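Glucose-6-phosphate isomerase (Plasmodium falciparum, PDB 3QKI) probably catalyses the reversible isomerisation of alpha-D-glucose 6-phosphate to beta-D-fructose 6-phosphate, an early step of glycolysis. Local coordinates at residues G438-V443 against N510-L515; K374-L379 against Q417-E422; Q71-K76 against A361-Y366. All blocks are in the same frame, centred on the assembly; numbering follows the deposited sequence.

In the fold
Interactions 1 and 2 belong to one mixed sheet, in which strand 443-448 lies between strands 375-380 and 513-518. Their centres are about 10 Å apart, and a probable hydrogen bond of 3.1 Å from Ala377 N to Pro442 O ties them together. Interaction 3, its centre about 13 Å from that of interaction 1 and about 17 Å from that of interaction 2, packs helix 356-371 against the turn after strand 64-70; Gln71 also touches Pro512, and a probable hydrogen bond of 2.8 Å joins Ser364 OG to Gln417 NE2. Interaction 2 comes nearest the sugar-phosphate site: the side chain of Tyr419 is about 9 Å from that of Gln394, a binding residue for fructose 6-phosphate, which is absent from this chain. Interactions 1 and 2 also touch the second subunit.

Interaction 1: G438-V443 against N510-L515; sequences GQVIPV and NRPSTL
Residues 438-443 and 511-514 run nearly parallel, their end-to-end directions 14° apart, and meet as sheet neighbours at the start of strands 443-448 and 513-518. The parallel bridge pairs Val443 with Ser513: Val443 N donates to Pro512 O (3.2 Å), and Val443 O receives Thr514 N (3.0 Å). A water lies within hydrogen-bonding distance of Ile441 O and Pro512 O, bridging the two segments just before the strand pairing begins. Farther back, Arg511, its chain extended from CG to NE, reaches to the end of helix 428-437. Arg511 NH1 and NH2 both grip Gly438 O, at 2.8 and 3.0 Å, with the oxygen in the guanidinium plane; NH2 also bonds Ile435 O. Val440 CG2 sits over the centre of one guanidinium face, 3.6 Å above its plane, while Val440 CG1 meets Pro512 CD. The rings of Pro442 and Pro512 lie side by side, and Val443 CG2 presses tightly on Ser513 CB at 3.5 Å. With carbonyls at its edge and a methyl on one face, the buried guanidinium is fixed in orientation, and its positive charge would probably polarise the carbonyls of Ile435, in the last turn of helix 428-437, and of Gly438 just beyond it.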
ATOM      1  N   GLY A 438      14.008  10.391   9.350  1.00 16.31           N
ATOM      2  CA  GLY A 438      14.862   9.493   8.595  1.00 14.38           C
ATOM      3  C   GLY A 438      15.163  10.112   7.250  1.00 16.99           C
ATOM      4  O   GLY A 438      15.247  11.343   7.119  1.00 17.53           O
ATOM      5  N   GLN A 439      15.271   9.274   6.227  1.00 12.81           N
ATOM      6  CA  GLN A 439      15.531   9.770   4.887  1.00 13.59           C
ATOM      7  C   GLN A 439      14.404  10.709   4.384  1.00 17.18           C
ATOM      8  O   GLN A 439      13.230  10.531   4.771  1.00 15.32           O
ATOM      9  CB  GLN A 439      15.847   8.607   3.944  1.00 15.41           C
ATOM     10  CG  GLN A 439      14.678   7.737   3.570  1.00 30.25           C
ATOM     11  CD  GLN A 439      15.112   6.695   2.582  1.00 42.19           C
ATOM     12  OE1 GLN A 439      15.207   5.516   2.910  1.00 33.15           O
ATOM     13  NE2 GLN A 439      15.447   7.110   1.371  1.00 27.56           N
ATOM     14  N   VAL A 440      14.791  11.771   3.637  1.00 13.61           N
ATOM     15  CA  VAL A 440      13.867  12.787   3.111  1.00 14.23           C
ATOM     16  C   VAL A 440      13.001  12.185   2.001  1.00 18.03           C
ATOM     17  O   VAL A 440      13.525  11.601   1.048  1.00 16.30           O
ATOM     18  CB  VAL A 440      14.581  14.090   2.652  1.00 18.05           C
ATOM     19  CG1 VAL A 440      13.599  15.073   2.009  1.00 18.32           C
ATOM     20  CG2 VAL A 440      15.294  14.763   3.813  1.00 17.49           C
ATOM     21  N   ILE A 441      11.670  12.324   2.152  1.00 14.75           N
ATOM     22  CA  ILE A 441      10.672  11.798   1.214  1.00 14.78           C
ATOM     23  C   ILE A 441       9.669  12.899   0.828  1.00 16.40           C
ATOM     24  O   ILE A 441       8.793  13.220   1.636  1.00 14.12           O
ATOM     25  CB  ILE A 441       9.957  10.522   1.765  1.00 18.25           C
ATOM     26  CG1 ILE A 441      10.980   9.361   1.915  1.00 19.70           C
ATOM     27  CG2 ILE A 441       8.796  10.090   0.828  1.00 16.89           C
ATOM     28  CD1 ILE A 441      10.844   8.736   2.988  1.00 31.69           C
ATOM     29  N   PRO A 442       9.756  13.458  -0.413  1.00 12.24           N
ATOM     30  CA  PRO A 442       8.775  14.477  -0.838  1.00 12.00           C
ATOM     31  C   PRO A 442       7.360  13.904  -0.764  1.00 15.95           C
ATOM     32  O   PRO A 442       7.133  12.766  -1.166  1.00 17.64           O
ATOM     33  CB  PRO A 442       9.179  14.760  -2.293  1.00 12.63           C
ATOM     34  CG  PRO A 442      10.646  14.436  -2.318  1.00 16.12           C
ATOM     35  CD  PRO A 442      10.756  13.212  -1.469  1.00 12.98           C
ATOM     36  N   VAL A 443       6.431  14.663  -0.211  1.00 12.29           N
ATOM     37  CA  VAL A 443       5.058  14.203  -0.035  1.00 10.63           C
ATOM     38  C   VAL A 443       4.090  15.007  -0.908  1.00 14.99           C
ATOM     39  O   VAL A 443       4.328  16.184  -1.203  1.00 13.27           O
ATOM     40  CB  VAL A 443       4.599  14.155   1.457  1.00 11.71           C
ATOM     41  CG1 VAL A 443       5.499  13.279   2.317  1.00 10.83           C
ATOM     42  CG2 VAL A 443       4.459  15.544   2.083  1.00 10.80           C
ATOM     43  N   ASN A 510      13.015  21.464   6.120  1.00 16.63           N
ATOM     44  CA  ASN A 510      13.351  21.533   4.683  1.00 16.79           C
ATOM     45  C   ASN A 510      12.906  20.270   3.927  1.00 20.60           C
ATOM     46  O   ASN A 510      13.505  19.920   2.911  1.00 20.41           O
ATOM     47  CB  ASN A 510      14.844  21.814   4.465  1.00 17.43           C
ATOM     48  CG  ASN A 510      15.243  23.195   4.885  1.00 25.44           C
ATOM     49  OD1 ASN A 510      14.478  24.148   4.767  1.00 24.91           O
ATOM     50  ND2 ASN A 510      16.468  23.334   5.336  1.00 19.95           N
ATOM     51  N   ARG A 511      11.860  19.581   4.455  1.00 15.29           N
ATOM     52  CA  ARG A 511      11.288  18.376   3.877  1.00 13.91           C
ATOM     53  C   ARG A 511      10.121  18.839   3.022  1.00 18.08           C
ATOM     54  O   ARG A 511       9.211  19.497   3.522  1.00 17.22           O
ATOM     55  CB  ARG A 511      10.936  17.351   4.968  1.00  9.42           C
ATOM     56  CG  ARG A 511      12.234  16.697   5.474  1.00 14.05           C
ATOM     57  CD  ARG A 511      12.143  16.094   6.844  1.00  7.76           C
ATOM     58  NE  ARG A 511      13.477  15.661   7.283  1.00 18.67           N
ATOM     59  CZ  ARG A 511      13.935  14.420   7.198  1.00 25.45           C
ATOM     60  NH1 ARG A 511      15.173  14.139   7.575  1.00 15.82           N
ATOM     61  NH2 ARG A 511      13.164  13.452   6.713  1.00 16.20           N
ATOM     62  N   PRO A 512      10.210  18.635   1.696  1.00 13.24           N
ATOM     63  CA  PRO A 512       9.224  19.252   0.811  1.00 12.16           C
ATOM     64  C   PRO A 512       7.856  18.592   0.749  1.00 15.40           C
ATOM     65  O   PRO A 512       7.727  17.387   0.965  1.00 15.76           O
ATOM     66  CB  PRO A 512       9.933  19.263  -0.558  1.00 13.09           C
ATOM     67  CG  PRO A 512      10.840  18.109  -0.513  1.00 17.51           C
ATOM     68  CD  PRO A 512      11.260  17.922   0.932  1.00 14.59           C
ATOM     69  N   SER A 513       6.854  19.391   0.384  1.00  9.45           N
ATOM     70  CA  SER A 513       5.476  18.943   0.205  1.00  9.71           C
ATOM     71  C   SER A 513       4.698  19.760  -0.823  1.00 17.30           C
ATOM     72  O   SER A 513       4.916  20.970  -0.984  1.00 15.68           O
ATOM     73  CB  SER A 513       4.707  18.942   1.529  1.00 11.53           C
ATOM     74  OG  SER A 513       4.477  20.251   1.995  1.00 15.30           O
ATOM     75  N   THR A 514       3.744  19.090  -1.467  1.00 15.08           N
ATOM     76  CA  THR A 514       2.786  19.720  -2.347  1.00 14.52           C
ATOM     77  C   THR A 514       1.435  19.511  -1.691  1.00 19.24           C
ATOM     78  O   THR A 514       1.142  18.401  -1.238  1.00 20.01           O
ATOM     79  CB  THR A 514       2.824  19.106  -3.747  1.00 19.97           C
ATOM     80  OG1 THR A 514       4.124  19.314  -4.297  1.00 23.18           O
ATOM     81  CG2 THR A 514       1.765  19.709  -4.659  1.00 16.32           C
ATOM     82  N   LEU A 515       0.627  20.564  -1.611  1.00 17.36           N
ATOM     83  CA  LEU A 515      -0.733  20.477  -1.086  1.00 18.61           C
ATOM     84  C   LEU A 515      -1.734  20.651  -2.215  1.00 21.30           C
ATOM     85  O   LEU A 515      -1.642  21.603  -2.991  1.00 22.30           O
ATOM     86  CB  LEU A 515      -1.013  21.519   0.010  1.00 19.58           C
ATOM     87  CG  LEU A 515      -0.216  21.448   1.306  1.00 26.77           C
ATOM     88  CD1 LEU A 515      -0.614  22.592   2.222  1.00 28.75           C
ATOM     89  CD2 LEU A 515      -0.519  20.199   2.065  1.00 26.92           C
TER
HETATM   90  O   HOH W   1       8.906  15.646   2.894  1.00 13.70           O

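Interaction 2: K374-L379 against Q417-E422; sequences KNVAIL and QVYFGE
Strands 375-380 and 418-420 are the two parallel strands of a beta-alpha-beta unit, and Val376 meets Tyr419 at the middle of their pairing. Four backbone bonds zip them together: Val418 N to Lys374 O, Val376 N to Val418 O, Phe420 N to Val376 O and Ile378 N to Phe420 O, the last 2.8 Å long and nearly straight at 171°. Val376 CB stands over the centre of the Tyr419 ring, 3.8 Å from its centroid, in a CH-pi contact. Val376 CG1, anti to the backbone N (chi1 174°), touches Tyr419 CE1, whereas Val376 CG2 faces Gln417 NE2 at 3.5 Å. Ile378 CG1 comes to the ring edge at Tyr419 CD1 (3.7 Å). The crossover helix 388-400 covers this face of the sheet, with Ile392 against both Ile378 and Tyr419. On the other face Ala377 CB meets Phe420 CZ at 3.9 Å, and Phe431 of helix 428-437 packs edge-to-face with the Phe420 ring. Gln417 bends at chi2, and its NE2 bonds Ser364 OG and a water that donates to Asn375 O. Where strand 418-420 has ended, Gly421 CA makes a CA-H...O contact of 3.4 Å with Ile378 O, and Leu379 CD2 touches Glu422 O at 3.6 Å.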
ATOM      1  N   LYS A 374      14.516   9.973  -4.466  1.00 15.48           N
ATOM      2  CA  LYS A 374      13.995   8.891  -5.314  1.00 14.48           C
ATOM      3  C   LYS A 374      12.671   8.260  -4.853  1.00 15.81           C
ATOM      4  O   LYS A 374      12.296   7.178  -5.319  1.00 14.36           O
ATOM      5  CB  LYS A 374      15.072   7.842  -5.552  1.00 16.12           C
ATOM      6  CG  LYS A 374      16.381   8.398  -6.128  1.00 24.28           C
ATOM      7  CD  LYS A 374      17.236   7.230  -6.583  1.00 35.56           C
ATOM      8  CE  LYS A 374      18.685   7.438  -6.277  1.00 53.69           C
ATOM      9  NZ  LYS A 374      19.542   6.503  -7.050  1.00 65.02           N
ATOM     10  N   ASN A 375      11.937   8.959  -3.984  1.00 12.53           N
ATOM     11  CA  ASN A 375      10.646   8.466  -3.507  1.00 13.83           C
ATOM     12  C   ASN A 375       9.606   9.557  -3.559  1.00 17.25           C
ATOM     13  O   ASN A 375       9.960  10.731  -3.524  1.00 17.19           O
ATOM     14  CB  ASN A 375      10.751   7.960  -2.059  1.00 13.32           C
ATOM     15  CG  ASN A 375      11.574   6.741  -1.896  1.00 27.08           C
ATOM     16  OD1 ASN A 375      11.124   5.628  -2.097  1.00 21.76           O
ATOM     17  ND2 ASN A 375      12.813   6.934  -1.547  1.00 26.88           N
ATOM     18  N   VAL A 376       8.317   9.169  -3.635  1.00 13.46           N
ATOM     19  CA  VAL A 376       7.176  10.082  -3.569  1.00 12.72           C
ATOM     20  C   VAL A 376       6.161   9.385  -2.670  1.00 15.76           C
ATOM     21  O   VAL A 376       5.794   8.235  -2.948  1.00 14.29           O
ATOM     22  CB  VAL A 376       6.515  10.430  -4.945  1.00 16.88           C
ATOM     23  CG1 VAL A 376       5.240  11.261  -4.747  1.00 16.89           C
ATOM     24  CG2 VAL A 376       7.481  11.131  -5.891  1.00 16.38           C
ATOM     25  N   ALA A 377       5.681  10.079  -1.628  1.00 11.03           N
ATOM     26  CA  ALA A 377       4.607   9.573  -0.757  1.00  9.67           C
ATOM     27  C   ALA A 377       3.291  10.243  -1.182  1.00 14.17           C
ATOM     28  O   ALA A 377       3.200  11.478  -1.188  1.00 14.15           O
ATOM     29  CB  ALA A 377       4.913   9.857   0.712  1.00  8.88           C
ATOM     30  N   ILE A 378       2.291   9.427  -1.568  1.00 11.13           N
ATOM     31  CA  ILE A 378       0.961   9.890  -1.992  1.00 10.29           C
ATOM     32  C   ILE A 378       0.091   9.739  -0.793  1.00 14.49           C
ATOM     33  O   ILE A 378      -0.193   8.612  -0.364  1.00 14.59           O
ATOM     34  CB  ILE A 378       0.403   9.113  -3.202  1.00 12.50           C
ATOM     35  CG1 ILE A 378       1.315   9.254  -4.445  1.00 11.57           C
ATOM     36  CG2 ILE A 378      -1.053   9.550  -3.507  1.00 14.31           C
ATOM     37  CD1 ILE A 378       1.500  10.750  -5.089  1.00 12.37           C
ATOM     38  N   LEU A 379      -0.256  10.869  -0.186  1.00 11.77           N
ATOM     39  CA  LEU A 379      -0.964  10.889   1.099  1.00 11.73           C
ATOM     40  C   LEU A 379      -2.286  11.665   1.087  1.00 15.21           C
ATOM     41  O   LEU A 379      -2.328  12.831   1.488  1.00 13.95           O
ATOM     42  CB  LEU A 379      -0.015  11.395   2.197  1.00 11.29           C
ATOM     43  CG  LEU A 379       1.391  10.791   2.227  1.00 14.93           C
ATOM     44  CD1 LEU A 379       2.290  11.610   3.126  1.00 14.10           C
ATOM     45  CD2 LEU A 379       1.353   9.294   2.645  1.00 13.73           C
ATOM     46  N   GLN A 417      10.451   7.726  -9.516  1.00 11.29           N
ATOM     47  CA  GLN A 417      10.620   7.495  -8.086  1.00 10.21           C
ATOM     48  C   GLN A 417       9.814   6.257  -7.661  1.00 13.56           C
ATOM     49  O   GLN A 417       8.927   5.801  -8.396  1.00 12.63           O
ATOM     50  CB  GLN A 417      10.076   8.697  -7.285  1.00 11.78           C
ATOM     51  CG  GLN A 417      10.848   9.997  -7.468  1.00 16.17           C
ATOM     52  CD  GLN A 417      10.127  10.916  -8.418  1.00 19.52           C
ATOM     53  OE1 GLN A 417       9.688  10.506  -9.488  1.00 16.57           O
ATOM     54  NE2 GLN A 417       9.980  12.187  -8.031  1.00 10.18           N
ATOM     55  N   VAL A 418      10.091   5.744  -6.460  1.00 12.44           N
ATOM     56  CA  VAL A 418       9.278   4.686  -5.859  1.00 12.02           C
ATOM     57  C   VAL A 418       8.084   5.445  -5.244  1.00 16.36           C
ATOM     58  O   VAL A 418       8.281   6.377  -4.471  1.00 12.98           O
ATOM     59  CB  VAL A 418      10.032   3.891  -4.777  1.00 15.33           C
ATOM     60  CG1 VAL A 418       9.060   3.077  -3.944  1.00 14.97           C
ATOM     61  CG2 VAL A 418      11.086   2.988  -5.400  1.00 14.33           C
ATOM     62  N   TYR A 419       6.864   5.075  -5.629  1.00 14.58           N
ATOM     63  CA  TYR A 419       5.647   5.685  -5.097  1.00 12.75           C
ATOM     64  C   TYR A 419       5.052   4.758  -4.061  1.00 16.91           C
ATOM     65  O   TYR A 419       5.026   3.537  -4.254  1.00 14.91           O
ATOM     66  CB  TYR A 419       4.623   5.896  -6.216  1.00 12.27           C
ATOM     67  CG  TYR A 419       4.819   7.156  -7.007  1.00 11.28           C
ATOM     68  CD1 TYR A 419       3.935   8.220  -6.883  1.00 13.00           C
ATOM     69  CD2 TYR A 419       5.875   7.280  -7.910  1.00 10.54           C
ATOM     70  CE1 TYR A 419       4.086   9.377  -7.649  1.00 17.27           C
ATOM     71  CE2 TYR A 419       6.073   8.459  -8.633  1.00 10.46           C
ATOM     72  CZ  TYR A 419       5.160   9.492  -8.520  1.00 18.18           C
ATOM     73  OH  TYR A 419       5.322  10.631  -9.276  1.00 18.56           O
ATOM     74  N   PHE A 420       4.563   5.338  -2.961  1.00 13.04           N
ATOM     75  CA  PHE A 420       3.921   4.574  -1.900  1.00 12.03           C
ATOM     76  C   PHE A 420       3.014   5.520  -1.114  1.00 17.91           C
ATOM     77  O   PHE A 420       2.982   6.731  -1.373  1.00 17.65           O
ATOM     78  CB  PHE A 420       4.976   3.897  -0.983  1.00 11.34           C
ATOM     79  CG  PHE A 420       5.649   4.841  -0.010  1.00 12.20           C
ATOM     80  CD1 PHE A 420       5.283   4.860   1.339  1.00 14.09           C
ATOM     81  CD2 PHE A 420       6.617   5.747  -0.447  1.00 13.40           C
ATOM     82  CE1 PHE A 420       5.895   5.744   2.234  1.00 14.05           C
ATOM     83  CE2 PHE A 420       7.223   6.637   0.444  1.00 14.07           C
ATOM     84  CZ  PHE A 420       6.867   6.622   1.779  1.00 12.82           C
ATOM     85  N   GLY A 421       2.292   4.970  -0.160  1.00 15.47           N
ATOM     86  CA  GLY A 421       1.438   5.780   0.682  1.00 16.23           C
ATOM     87  C   GLY A 421       0.232   5.069   1.230  1.00 20.28           C
ATOM     88  O   GLY A 421      -0.137   3.982   0.778  1.00 19.50           O
ATOM     89  N   GLU A 422      -0.378   5.719   2.213  1.00 16.41           N
ATOM     90  CA  GLU A 422      -1.608   5.330   2.884  1.00 15.12           C
ATOM     91  C   GLU A 422      -2.361   6.617   3.158  1.00 17.63           C
ATOM     92  O   GLU A 422      -1.722   7.657   3.343  1.00 16.49           O
ATOM     93  CB  GLU A 422      -1.311   4.624   4.225  1.00 15.49           C
ATOM     94  CG  GLU A 422      -0.879   3.161   4.078  1.00 24.41           C
ATOM     95  CD  GLU A 422      -1.794   2.213   3.315  1.00 44.39           C
ATOM     96  OE1 GLU A 422      -3.035   2.394   3.332  1.00 38.70           O
ATOM     97  OE2 GLU A 422      -1.257   1.243   2.739  1.00 41.65           O
TER
HETATM   98  O   HOH W   2      10.869  12.688  -5.277  1.00 15.80           O

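Interaction 3: Q71-K76 against A361-Y366; sequences QRYSEK and ALTSFY
Two tyrosine hydroxyls bind across this contact in opposite directions: Tyr366 OH donates to Arg72 O, and Tyr73 OH donates to Thr363 OG1, both at 2.7 Å. The receiving carbonyl belongs to the centre of an inverse gamma turn, closed by Tyr73 N bonding Gln71 O (2.9 Å), which carries the chain from strand 64-70 toward helix 75-87. The other partner is helix 356-371, where Thr363 and Tyr366 lie three residues apart and so point from the same flank of the helix toward the turn. With chi1 at 178° the Tyr366 ring extends opposite the backbone N, toward the turn, and its hydroxyl meets Arg72 O near the ring plane. Thr363 OG1 lies in the plane of the Tyr73 ring and also bonds Leu359 O one helical turn back, so this buried hydroxyl is held from both the helix and the turn. Between the two bonds the aromatic rings meet obliquely, their planes at 58°; Tyr73 CD1 is placed over a face of the Tyr366 ring, 3.7 Å from Tyr366 CE2. Leu81 of helix 75-87 packs against both tyrosines. Gln71 CB covers part of a face of the Tyr73 ring, and the Gln71 side chain, its OE1 held by Asn367 ND2, crosses that of Thr363 at about a right angle, bringing Gln71 CD to 3.3 Å from Thr363 CG2.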
ATOM      1  N   GLN A  71       8.306  23.707  -1.526  1.00 17.51           N
ATOM      2  CA  GLN A  71       9.291  23.072  -2.399  1.00 16.50           C
ATOM      3  C   GLN A  71      10.541  23.934  -2.353  1.00 19.40           C
ATOM      4  O   GLN A  71      10.456  25.160  -2.226  1.00 18.76           O
ATOM      5  CB  GLN A  71       8.767  22.889  -3.848  1.00 16.70           C
ATOM      6  CG  GLN A  71       7.565  21.949  -3.945  1.00 16.34           C
ATOM      7  CD  GLN A  71       7.878  20.502  -3.631  1.00 14.91           C
ATOM      8  OE1 GLN A  71       9.013  20.029  -3.732  1.00 16.99           O
ATOM      9  NE2 GLN A  71       6.867  19.762  -3.277  1.00 10.12           N
ATOM     10  N   ARG A  72      11.696  23.301  -2.446  1.00 16.03           N
ATOM     11  CA  ARG A  72      12.995  23.961  -2.305  1.00 15.53           C
ATOM     12  C   ARG A  72      13.480  24.764  -3.520  1.00 18.18           C
ATOM     13  O   ARG A  72      14.549  24.518  -4.075  1.00 17.41           O
ATOM     14  CB  ARG A  72      14.052  22.979  -1.753  1.00 14.00           C
ATOM     15  CG  ARG A  72      13.624  22.314  -0.446  1.00 15.47           C
ATOM     16  CD  ARG A  72      14.784  21.638   0.242  1.00 12.63           C
ATOM     17  NE  ARG A  72      15.688  22.635   0.819  1.00 18.50           N
ATOM     18  CZ  ARG A  72      16.871  22.368   1.364  1.00 27.41           C
ATOM     19  NH1 ARG A  72      17.322  21.127   1.409  1.00 17.91           N
ATOM     20  NH2 ARG A  72      17.608  23.348   1.873  1.00 21.09           N
ATOM     21  N   TYR A  73      12.689  25.749  -3.909  1.00 15.39           N
ATOM     22  CA  TYR A  73      13.026  26.657  -4.991  1.00 14.76           C
ATOM     23  C   TYR A  73      12.476  28.041  -4.782  1.00 18.42           C
ATOM     24  O   TYR A  73      11.385  28.211  -4.231  1.00 18.88           O
ATOM     25  CB  TYR A  73      12.636  26.121  -6.409  1.00 13.66           C
ATOM     26  CG  TYR A  73      11.277  25.453  -6.575  1.00 14.16           C
ATOM     27  CD1 TYR A  73      11.169  24.183  -7.145  1.00 14.61           C
ATOM     28  CD2 TYR A  73      10.097  26.152  -6.319  1.00 14.81           C
ATOM     29  CE1 TYR A  73       9.931  23.582  -7.345  1.00 12.40           C
ATOM     30  CE2 TYR A  73       8.853  25.557  -6.500  1.00 15.67           C
ATOM     31  CZ  TYR A  73       8.777  24.279  -7.034  1.00 17.37           C
ATOM     32  OH  TYR A  73       7.565  23.686  -7.235  1.00 12.88           O
ATOM     33  N   SER A  74      13.216  29.025  -5.278  1.00 16.13           N
ATOM     34  CA  SER A  74      12.779  30.413  -5.329  1.00 16.90           C
ATOM     35  C   SER A  74      11.916  30.512  -6.608  1.00 23.41           C
ATOM     36  O   SER A  74      11.900  29.569  -7.417  1.00 21.77           O
ATOM     37  CB  SER A  74      13.989  31.326  -5.459  1.00 18.72           C
ATOM     38  OG  SER A  74      14.619  31.147  -6.718  1.00 24.57           O
ATOM     39  N   GLU A  75      11.237  31.649  -6.829  1.00 21.86           N
ATOM     40  CA  GLU A  75      10.479  31.844  -8.067  1.00 22.33           C
ATOM     41  C   GLU A  75      11.431  31.814  -9.277  1.00 26.88           C
ATOM     42  O   GLU A  75      11.054  31.336 -10.350  1.00 28.31           O
ATOM     43  CB  GLU A  75       9.710  33.162  -8.053  1.00 23.56           C
ATOM     44  CG  GLU A  75       8.620  33.211  -7.018  1.00 32.75           C
ATOM     45  CD  GLU A  75       8.309  34.615  -6.540  1.00 52.37           C
ATOM     46  OE1 GLU A  75       8.919  35.065  -5.539  1.00 31.20           O
ATOM     47  OE2 GLU A  75       7.467  35.275  -7.193  1.00 41.28           O
ATOM     48  N   LYS A  76      12.669  32.288  -9.091  1.00 22.51           N
ATOM     49  CA  LYS A  76      13.720  32.293 -10.118  1.00 22.00           C
ATOM     50  C   LYS A  76      14.102  30.870 -10.535  1.00 22.01           C
ATOM     51  O   LYS A  76      14.300  30.612 -11.723  1.00 20.10           O
ATOM     52  CB  LYS A  76      14.966  33.008  -9.585  1.00 25.32           C
ATOM     53  CG  LYS A  76      15.559  34.002 -10.550  1.00 44.71           C
ATOM     54  CD  LYS A  76      14.960  35.381 -10.280  1.00 55.75           C
ATOM     55  CE  LYS A  76      16.006  36.461 -10.275  1.00 69.07           C
ATOM     56  NZ  LYS A  76      15.546  37.678  -9.557  1.00 81.22           N
ATOM     57  N   ALA A 361       4.969  17.973 -12.466  1.00 12.26           N
ATOM     58  CA  ALA A 361       6.001  17.129 -13.106  1.00 10.88           C
ATOM     59  C   ALA A 361       7.388  17.767 -12.963  1.00 11.65           C
ATOM     60  O   ALA A 361       8.348  17.066 -12.649  1.00 11.36           O
ATOM     61  CB  ALA A 361       5.660  16.927 -14.607  1.00 10.20           C
ATOM     62  N   LEU A 362       7.497  19.103 -13.156  1.00 11.09           N
ATOM     63  CA  LEU A 362       8.783  19.819 -13.007  1.00 11.37           C
ATOM     64  C   LEU A 362       9.320  19.720 -11.587  1.00 16.29           C
ATOM     65  O   LEU A 362      10.514  19.534 -11.401  1.00 15.23           O
ATOM     66  CB  LEU A 362       8.669  21.290 -13.432  1.00 11.70           C
ATOM     67  CG  LEU A 362       8.547  21.569 -14.947  1.00 14.73           C
ATOM     68  CD1 LEU A 362       8.130  23.012 -15.185  1.00 14.02           C
ATOM     69  CD2 LEU A 362       9.834  21.307 -15.648  1.00 14.77           C
ATOM     70  N   THR A 363       8.414  19.811 -10.587  1.00 15.55           N
ATOM     71  CA  THR A 363       8.743  19.706  -9.164  1.00 14.65           C
ATOM     72  C   THR A 363       9.296  18.311  -8.872  1.00 17.07           C
ATOM     73  O   THR A 363      10.333  18.189  -8.225  1.00 17.16           O
ATOM     74  CB  THR A 363       7.502  20.030  -8.333  1.00 14.55           C
ATOM     75  OG1 THR A 363       7.107  21.382  -8.596  1.00 15.86           O
ATOM     76  CG2 THR A 363       7.717  19.842  -6.860  1.00  8.81           C
ATOM     77  N   SER A 364       8.601  17.268  -9.351  1.00 13.75           N
ATOM     78  CA  SER A 364       8.991  15.870  -9.177  1.00 12.67           C
ATOM     79  C   SER A 364      10.384  15.616  -9.794  1.00 15.70           C
ATOM     80  O   SER A 364      11.234  14.990  -9.159  1.00 13.19           O
ATOM     81  CB  SER A 364       7.944  14.979  -9.825  1.00 16.82           C
ATOM     82  OG  SER A 364       8.243  13.595  -9.707  1.00 22.00           O
ATOM     83  N   PHE A 365      10.601  16.101 -11.026  1.00 13.37           N
ATOM     84  CA  PHE A 365      11.849  16.002 -11.781  1.00 13.33           C
ATOM     85  C   PHE A 365      12.983  16.687 -11.015  1.00 18.89           C
ATOM     86  O   PHE A 365      14.064  16.124 -10.884  1.00 18.76           O
ATOM     87  CB  PHE A 365      11.651  16.642 -13.178  1.00 15.50           C
ATOM     88  CG  PHE A 365      12.906  16.768 -14.008  1.00 17.61           C
ATOM     89  CD1 PHE A 365      13.452  15.661 -14.650  1.00 20.21           C
ATOM     90  CD2 PHE A 365      13.542  17.999 -14.154  1.00 19.89           C
ATOM     91  CE1 PHE A 365      14.613  15.783 -15.426  1.00 21.64           C
ATOM     92  CE2 PHE A 365      14.716  18.116 -14.900  1.00 22.11           C
ATOM     93  CZ  PHE A 365      15.247  17.008 -15.533  1.00 20.17           C
ATOM     94  N   TYR A 366      12.721  17.917 -10.506  1.00 16.35           N
ATOM     95  CA  TYR A 366      13.665  18.717  -9.734  1.00 15.37           C
ATOM     96  C   TYR A 366      14.114  17.973  -8.451  1.00 16.18           C
ATOM     97  O   TYR A 366      15.313  17.800  -8.234  1.00 13.89           O
ATOM     98  CB  TYR A 366      12.986  20.049  -9.388  1.00 16.40           C
ATOM     99  CG  TYR A 366      13.806  20.998  -8.548  1.00 17.79           C
ATOM    100  CD1 TYR A 366      14.835  21.752  -9.114  1.00 18.37           C
ATOM    101  CD2 TYR A 366      13.490  21.227  -7.212  1.00 18.78           C
ATOM    102  CE1 TYR A 366      15.571  22.656  -8.355  1.00 16.25           C
ATOM    103  CE2 TYR A 366      14.221  22.132  -6.439  1.00 19.59           C
ATOM    104  CZ  TYR A 366      15.254  22.853  -7.020  1.00 23.66           C
ATOM    105  OH  TYR A 366      15.967  23.750  -6.266  1.00 18.44           O
TER